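Local coordinates for hyaluronidase-phage associated (PDB 2WB3), which probably cleaves hyaluronan by elimination, as a lyase carried on the tail fibre of a streptococcal phage and built around a triple-stranded beta-helix, at residues H48-P51 with Y57-N60; M95-I98 with K103-F106; V128-S133 with A137-Y142. One frame throughout, in Å; residues are numbered along the deposited sequence.

From the N terminus, the three contacts follow one another in series; none nests in or crosses another. Interaction 1 closes the loop after strand 45-49, bringing residues 57-60 back against the end of that strand. Interaction 2, centred about 21 Å from it, closes the tight hairpin of strands 96-100 and 103-108. Interaction 3 closes a short loop in which residues 128-133 meet the start of helix 140-152. The centres of interactions 1 and 3 lie about 43 Å apart, on opposite sides of the chain's centre, so the contacts are spread along an elongated subunit. Each of the three also meets two other copies of the protein.

Interaction 1: residues H48-P51 with Y57-N60; sequences HENP and YDEN
Asn50 and Asp58 face each other with CA atoms 6.0 Å apart where the chain, having left strand 45-49, loops round and returns; no hydrogen bond joins the two segments directly. The Asn50 amide lies stacked on the Asp58 carboxylate, their planes only 19° apart. OD2 of Asp58 sits 3.2 Å from CB and 3.3 Å from CG of Asn50. ND2 of Asn50 is 3.5 Å from OD1 of Asp58, yet in this face-to-face arrangement its N-H bonds point elsewhere: to Asp54 O and to Gly77 O of the second subunit. OD1 of Asn50 accepts from Ser52 N, an Asx turn that helps fix the amide's rotation.

The Asp58 CG is tucked between its own backbone N and carbonyl carbon (chi1 58°), which turns the carboxylate toward Asn50 and His48. There OD2 also meets His48 CE1, 3.4 Å away at the ring edge and in its plane. It is carbon CE1 that approaches the oxygen; NE2 is hydrogen-bonded to Glu38 O of the third subunit. The carboxylate oxygens are satisfied across the interface, OD2 by Thr78 OG1 and OD1 by Ala79 N of the second subunit. The apolar part of the contact is Pro51 against Tyr57: CG of the proline ring reaches CE2 at the edge of the phenol, 3.6 Å away. The Tyr57 hydroxyl is hydrogen-bonded to Glu27 OE1 of the second subunit.

His48 pairs in parallel with strands of both other subunits, and Glu49 with a strand of the second. This intersubunit pairing is characteristic of the triple-stranded beta-helix of phage tail fibres, here with a loop from one chain folded against its own strand at the subunit boundary.

Interaction 2: residues M95-I98 with K103-F106; sequences MLRI and KDKF
A beta hairpin with a classic bulge joins Ile98 to Lys105 and Phe106, which together face it from the returning strand. Ile98 and Phe106 form an antiparallel hydrogen-bonded pair. Ile98 N gives to Phe106 O at 2.7 Å, while Ile98 O accepts from two backbone donors, Lys105 N at 2.8 Å and Phe106 N at 3.2 Å. That doubled grip is the signature of the bulge, and the short strand segments run at 119° to each other, well away from straight antiparallel.

On one face of the hairpin, the extended Arg97 side chain reaches Asp104 in a salt bridge. NE and OD1 lie 2.7 Å apart, with the N-H pointing almost straight at the oxygen (169°). OD1 lies at the guanidinium edge, in its plane, and is met on its syn side; the carboxylate plane is turned 56° from the guanidinium. NH2 adds only weak, long bonds to both Asp104 oxygens. Arg99 NE makes a second salt bridge to the same OD1, so two arginines share one carboxylate.

On the face of Ile98 and Phe106 the contact is apolar. With CG anti to the backbone N, the Phe106 ring lies beside Ile98 and Leu96: Ile98 CD1 comes 4.1 Å from CD2, and Leu96 CD2 meets the ring edge at CE2, 4.2 Å away.

Strand 103-108 is the middle strand of its three-stranded sheet, and Phe106 also packs on Phe114 and Ser116 of strand 114-116. Beyond strand 96-100 the sheet continues through a parallel strand of the third subunit.

Interaction 3: residues V128-S133 with A137-Y142; sequences VKDPTS and AATKDY
Thr139 OG1 donates to Asp130 OD1 over 2.6 Å, a short bond that meets the carboxylate on its anti side and 16° out of its plane. Beside it, CG2 of Thr139 fits 3.7 Å from CG2 of Val128. Pro131 makes a further contact. Its CG stands over one face of the Tyr142 ring, 4.0 Å from the centroid, in a CH-pi contact offset toward the rim. With CG anti to the backbone N (chi1 -177°), the Tyr142 ring lies under the proline. One water links the backbones, donating to Lys129 O and to Ala137 O at 2.8 Å each.

Thr139 occupies the N-cap position of helix 140-152: OG1 accepts from Tyr142 N at 3.1 Å in a capping bond. The hydroxyl thus donates a hydrogen bond to Asp130 while accepting one from an N-H of the first turn, coupling the preceding loop to the helix start.

Further out, Asp130 OD1 and Asp141 OD2 lie 5.0 Å apart. Lys135 of the second subunit makes a salt bridge to each, which probably offsets the repulsion between the two acids. The Tyr142 hydroxyl is hydrogen-bonded to Asp144 of the third subunit, and its ring takes a cation-pi contact from Lys146 of its own chain. Backbone hydrogen bonds join both segments to the two neighbouring subunits.

Interaction 1: residues H48-P51 with Y57-N60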
loop_
_atom_site.group_PDB
_atom_site.type_symbol
_atom_site.label_atom_id
_atom_site.label_comp_id
_atom_site.label_asym_id
_atom_site.label_seq_id
_atom_site.Cartn_x
_atom_site.Cartn_y
_atom_site.Cartn_z
ATOM N N HIS A 48 -6.841 13.524 15.647
ATOM C CA HIS A 48 -7.613 14.479 14.858
ATOM C C HIS A 48 -7.094 15.861 15.248
ATOM O O HIS A 48 -7.057 16.160 16.417
ATOM C CB HIS A 48 -9.081 14.409 15.214
ATOM C CG HIS A 48 -9.873 15.478 14.533
ATOM N ND1 HIS A 48 -9.998 16.733 15.068
ATOM C CD2 HIS A 48 -10.451 15.535 13.306
ATOM C CE1 HIS A 48 -10.655 17.519 14.227
ATOM N NE2 HIS A 48 -10.944 16.819 13.151
ATOM N N GLU A 49 -6.791 16.692 14.259
ATOM C CA GLU A 49 -6.369 18.081 14.454
ATOM C C GLU A 49 -7.419 19.029 13.837
ATOM O O GLU A 49 -7.853 18.837 12.719
ATOM C CB GLU A 49 -5.029 18.282 13.745
ATOM C CG GLU A 49 -4.325 19.590 14.108
ATOM C CD GLU A 49 -3.122 19.855 13.246
ATOM O OE1 GLU A 49 -2.434 18.886 12.852
ATOM O OE2 GLU A 49 -2.864 21.049 12.965
ATOM N N ASN A 50 -7.885 20.005 14.598
ATOM C CA ASN A 50 -8.761 21.044 14.046
ATOM C C ASN A 50 -8.101 21.618 12.783
ATOM O O ASN A 50 -6.925 22.015 12.805
ATOM C CB ASN A 50 -9.001 22.110 15.122
ATOM C CG ASN A 50 -10.170 23.054 14.780
ATOM O OD1 ASN A 50 -10.615 23.132 13.621
ATOM N ND2 ASN A 50 -10.727 23.682 15.805
ATOM N N PRO A 51 -8.808 21.566 11.627
ATOM C CA PRO A 51 -8.224 22.185 10.441
ATOM C C PRO A 51 -8.210 23.736 10.551
ATOM O O PRO A 51 -7.603 24.386 9.721
ATOM C CB PRO A 51 -9.214 21.837 9.329
ATOM C CG PRO A 51 -10.511 21.586 10.008
ATOM C CD PRO A 51 -10.119 20.939 11.354
ATOM N N TYR A 57 -15.053 25.160 15.100
ATOM C CA TYR A 57 -15.141 24.803 13.710
ATOM C C TYR A 57 -15.378 23.294 13.461
ATOM O O TYR A 57 -16.115 22.917 12.516
ATOM C CB TYR A 57 -13.845 25.149 13.050
ATOM C CG TYR A 57 -13.866 25.038 11.551
ATOM C CD1 TYR A 57 -14.441 26.047 10.783
ATOM C CD2 TYR A 57 -13.284 23.952 10.890
ATOM C CE1 TYR A 57 -14.451 25.979 9.436
ATOM C CE2 TYR A 57 -13.272 23.891 9.520
ATOM C CZ TYR A 57 -13.865 24.904 8.798
ATOM O OH TYR A 57 -13.869 24.886 7.421
ATOM N N ASP A 58 -14.735 22.451 14.281
ATOM C CA ASP A 58 -14.744 20.962 14.097
ATOM C C ASP A 58 -15.690 20.269 15.078
ATOM O O ASP A 58 -15.479 19.096 15.458
ATOM C CB ASP A 58 -13.302 20.429 14.258
ATOM C CG ASP A 58 -12.679 20.781 15.613
ATOM O OD1 ASP A 58 -13.315 21.442 16.487
ATOM O OD2 ASP A 58 -11.559 20.308 15.855
ATOM N N GLU A 59 -16.740 20.981 15.534
ATOM C CA GLU A 59 -17.630 20.407 16.512
ATOM C C GLU A 59 -18.365 19.101 16.085
ATOM O O GLU A 59 -18.786 18.323 16.966
ATOM C CB GLU A 59 -18.652 21.425 16.975
ATOM C CG GLU A 59 -19.576 21.911 15.883
ATOM C CD GLU A 59 -20.640 22.849 16.461
ATOM O OE1 GLU A 59 -20.362 23.463 17.517
ATOM O OE2 GLU A 59 -21.750 22.942 15.890
ATOM N N ASN A 60 -18.516 18.856 14.794
ATOM C CA ASN A 60 -19.104 17.573 14.356
ATOM C C ASN A 60 -18.061 16.490 14.035
ATOM O O ASN A 60 -18.452 15.372 13.633
ATOM C CB ASN A 60 -19.980 17.736 13.111
ATOM C CG ASN A 60 -21.187 18.630 13.345
ATOM O OD1 ASN A 60 -21.304 19.681 12.721
ATOM N ND2 ASN A 60 -22.021 18.264 14.276
#

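Interaction 2: residues M95-I98 with K103-F106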
loop_
_atom_site.group_PDB
_atom_site.type_symbol
_atom_site.label_atom_id
_atom_site.label_comp_id
_atom_site.label_asym_id
_atom_site.label_seq_id
_atom_site.Cartn_x
_atom_site.Cartn_y
_atom_site.Cartn_z
ATOM N N MET A 95 -9.972 -0.825 30.747
ATOM C CA MET A 95 -10.462 -1.225 29.427
ATOM C C MET A 95 -10.794 0.017 28.532
ATOM O O MET A 95 -10.623 -0.019 27.302
ATOM C CB MET A 95 -11.685 -2.124 29.603
ATOM C CG MET A 95 -11.462 -3.323 30.559
ATOM S SD MET A 95 -10.064 -4.342 30.061
ATOM C CE MET A 95 -10.700 -5.056 28.596
ATOM N N LEU A 96 -11.260 1.089 29.169
ATOM C CA LEU A 96 -11.609 2.346 28.498
ATOM C C LEU A 96 -11.145 3.461 29.444
ATOM O O LEU A 96 -11.549 3.511 30.629
ATOM C CB LEU A 96 -13.135 2.438 28.205
ATOM C CG LEU A 96 -13.637 3.860 27.837
ATOM C CD1 LEU A 96 -12.950 4.280 26.538
ATOM C CD2 LEU A 96 -15.165 3.948 27.734
ATOM N N ARG A 97 -10.233 4.298 28.967
ATOM C CA ARG A 97 -9.730 5.375 29.778
ATOM C C ARG A 97 -9.881 6.699 29.047
ATOM O O ARG A 97 -9.326 6.871 27.993
ATOM C CB ARG A 97 -8.258 5.140 30.085
ATOM C CG ARG A 97 -7.665 6.191 31.013
ATOM C CD ARG A 97 -6.316 5.707 31.548
ATOM N NE ARG A 97 -5.640 6.738 32.301
ATOM C CZ ARG A 97 -4.324 6.760 32.555
ATOM N NH1 ARG A 97 -3.508 5.787 32.119
ATOM N NH2 ARG A 97 -3.814 7.773 33.252
ATOM N N ILE A 98 -10.629 7.633 29.610
ATOM C CA ILE A 98 -10.892 8.891 28.877
ATOM C C ILE A 98 -10.295 10.050 29.641
ATOM O O ILE A 98 -10.617 10.233 30.814
ATOM C CB ILE A 98 -12.380 9.107 28.655
ATOM C CG1 ILE A 98 -12.949 7.998 27.732
ATOM C CG2 ILE A 98 -12.636 10.549 28.121
ATOM C CD1 ILE A 98 -14.479 8.035 27.624
ATOM N N LYS A 103 -5.666 14.692 32.042
ATOM C CA LYS A 103 -6.267 14.314 33.315
ATOM C C LYS A 103 -7.411 13.358 33.102
ATOM O O LYS A 103 -8.268 13.640 32.297
ATOM C CB LYS A 103 -6.835 15.532 34.014
ATOM C CG LYS A 103 -5.883 16.723 34.060
ATOM C CD LYS A 103 -6.716 17.997 33.873
ATOM C CE LYS A 103 -7.760 17.830 32.709
ATOM N NZ LYS A 103 -8.825 18.892 32.477
ATOM N N ASP A 104 -7.437 12.265 33.870
ATOM C CA ASP A 104 -8.536 11.283 33.836
ATOM C C ASP A 104 -9.909 11.899 34.121
ATOM O O ASP A 104 -10.104 12.591 35.114
ATOM C CB ASP A 104 -8.285 10.110 34.811
ATOM C CG ASP A 104 -7.115 9.260 34.431
ATOM O OD1 ASP A 104 -6.879 8.979 33.262
ATOM O OD2 ASP A 104 -6.398 8.834 35.344
ATOM N N LYS A 105 -10.869 11.618 33.252
ATOM C CA LYS A 105 -12.211 12.104 33.404
ATOM C C LYS A 105 -13.226 10.977 33.586
ATOM O O LYS A 105 -14.216 11.124 34.279
ATOM C CB LYS A 105 -12.578 12.932 32.168
ATOM C CG LYS A 105 -11.690 14.137 31.940
ATOM C CD LYS A 105 -11.805 15.035 33.120
ATOM C CE LYS A 105 -11.284 16.436 32.858
ATOM N NZ LYS A 105 -11.554 17.310 34.025
ATOM N N PHE A 106 -12.998 9.851 32.926
ATOM C CA PHE A 106 -13.911 8.722 33.011
ATOM C C PHE A 106 -13.112 7.492 32.682
ATOM O O PHE A 106 -12.307 7.524 31.766
ATOM C CB PHE A 106 -15.029 8.883 31.947
ATOM C CG PHE A 106 -16.052 7.763 31.949
ATOM C CD1 PHE A 106 -17.221 7.878 32.676
ATOM C CD2 PHE A 106 -15.871 6.621 31.189
ATOM C CE1 PHE A 106 -18.147 6.856 32.683
ATOM C CE2 PHE A 106 -16.820 5.573 31.198
ATOM C CZ PHE A 106 -17.961 5.720 31.947
#

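Interaction 3: residues V128-S133 with A137-Y142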
loop_
_atom_site.group_PDB
_atom_site.type_symbol
_atom_site.label_atom_id
_atom_site.label_comp_id
_atom_site.label_asym_id
_atom_site.label_seq_id
_atom_site.Cartn_x
_atom_site.Cartn_y
_atom_site.Cartn_z
ATOM N N VAL A 128 -28.950 -0.811 41.928
ATOM C CA VAL A 128 -27.705 -0.920 42.699
ATOM C C VAL A 128 -27.874 -1.905 43.862
ATOM O O VAL A 128 -28.986 -2.321 44.164
ATOM C CB VAL A 128 -27.266 0.441 43.303
ATOM C CG1 VAL A 128 -26.730 1.353 42.229
ATOM C CG2 VAL A 128 -28.398 1.117 44.030
ATOM N N LYS A 129 -26.777 -2.280 44.505
ATOM C CA LYS A 129 -26.864 -3.047 45.752
ATOM C C LYS A 129 -27.105 -2.121 46.947
ATOM O O LYS A 129 -26.808 -0.905 46.868
ATOM C CB LYS A 129 -25.610 -3.891 45.930
ATOM C CG LYS A 129 -25.649 -5.139 45.079
ATOM C CD LYS A 129 -24.378 -5.966 45.186
ATOM C CE LYS A 129 -24.661 -7.370 44.624
ATOM N NZ LYS A 129 -23.494 -8.310 44.677
ATOM N N ASP A 130 -27.654 -2.668 48.044
ATOM C CA ASP A 130 -27.851 -1.895 49.296
ATOM C C ASP A 130 -26.562 -1.263 49.788
ATOM O O ASP A 130 -25.532 -1.909 49.759
ATOM C CB ASP A 130 -28.352 -2.794 50.428
ATOM C CG ASP A 130 -29.711 -3.335 50.183
ATOM O OD1 ASP A 130 -30.543 -2.662 49.524
ATOM O OD2 ASP A 130 -29.938 -4.465 50.681
ATOM N N PRO A 131 -26.625 -0.020 50.277
ATOM C CA PRO A 131 -25.448 0.665 50.726
ATOM C C PRO A 131 -24.855 0.003 51.969
ATOM O O PRO A 131 -25.591 -0.518 52.811
ATOM C CB PRO A 131 -25.968 2.064 51.062
ATOM C CG PRO A 131 -27.328 1.868 51.409
ATOM C CD PRO A 131 -27.828 0.797 50.493
ATOM N N THR A 132 -23.537 -0.009 52.068
ATOM C CA THR A 132 -22.863 -0.550 53.250
ATOM C C THR A 132 -21.868 0.487 53.695
ATOM O O THR A 132 -20.944 0.186 54.442
ATOM C CB THR A 132 -22.070 -1.835 52.952
ATOM O OG1 THR A 132 -20.967 -1.533 52.076
ATOM C CG2 THR A 132 -22.987 -2.961 52.370
ATOM N N SER A 133 -22.049 1.708 53.209
ATOM C CA SER A 133 -21.092 2.772 53.441
ATOM C C SER A 133 -21.778 4.109 53.258
ATOM O O SER A 133 -22.773 4.206 52.563
ATOM C CB SER A 133 -19.916 2.621 52.486
ATOM O OG SER A 133 -18.804 3.319 52.967
ATOM N N ALA A 137 -24.980 4.915 47.310
ATOM C CA ALA A 137 -26.340 5.312 47.003
ATOM C C ALA A 137 -27.333 4.348 47.659
ATOM O O ALA A 137 -27.063 3.137 47.747
ATOM C CB ALA A 137 -26.552 5.369 45.499
ATOM N N ALA A 138 -28.478 4.875 48.117
ATOM C CA ALA A 138 -29.436 4.070 48.902
ATOM C C ALA A 138 -30.470 3.484 47.988
ATOM O O ALA A 138 -30.921 4.157 47.093
ATOM C CB ALA A 138 -30.097 4.926 49.997
ATOM N N THR A 139 -30.821 2.215 48.201
ATOM C CA THR A 139 -31.858 1.534 47.406
ATOM C C THR A 139 -33.243 1.857 47.967
ATOM O O THR A 139 -33.334 2.330 49.097
ATOM C CB THR A 139 -31.680 0.011 47.469
ATOM O OG1 THR A 139 -31.532 -0.369 48.838
ATOM C CG2 THR A 139 -30.426 -0.423 46.727
ATOM N N LYS A 140 -34.319 1.589 47.215
ATOM C CA LYS A 140 -35.684 1.779 47.744
ATOM C C LYS A 140 -35.771 0.932 49.021
ATOM O O LYS A 140 -36.217 1.420 50.068
ATOM C CB LYS A 140 -36.757 1.388 46.729
ATOM N N ASP A 141 -35.271 -0.302 48.937
ATOM C CA ASP A 141 -35.187 -1.209 50.078
ATOM C C ASP A 141 -34.601 -0.592 51.319
ATOM O O ASP A 141 -35.238 -0.677 52.363
ATOM C CB ASP A 141 -34.496 -2.541 49.736
ATOM C CG ASP A 141 -35.435 -3.500 49.023
ATOM O OD1 ASP A 141 -36.626 -3.133 48.887
ATOM O OD2 ASP A 141 -35.009 -4.598 48.589
ATOM N N TYR A 142 -33.417 0.012 51.239
ATOM C CA TYR A 142 -32.787 0.574 52.438
ATOM C C TYR A 142 -33.617 1.693 53.052
ATOM O O TYR A 142 -33.729 1.773 54.277
ATOM C CB TYR A 142 -31.384 1.091 52.153
ATOM C CG TYR A 142 -30.609 1.632 53.350
ATOM C CD1 TYR A 142 -29.782 0.790 54.112
ATOM C CD2 TYR A 142 -30.671 2.994 53.697
ATOM C CE1 TYR A 142 -29.047 1.286 55.189
ATOM C CE2 TYR A 142 -29.939 3.500 54.776
ATOM C CZ TYR A 142 -29.128 2.636 55.514
ATOM O OH TYR A 142 -28.397 3.133 56.564
HETATM O O HOH W 1 -25.204 1.402 46.535
#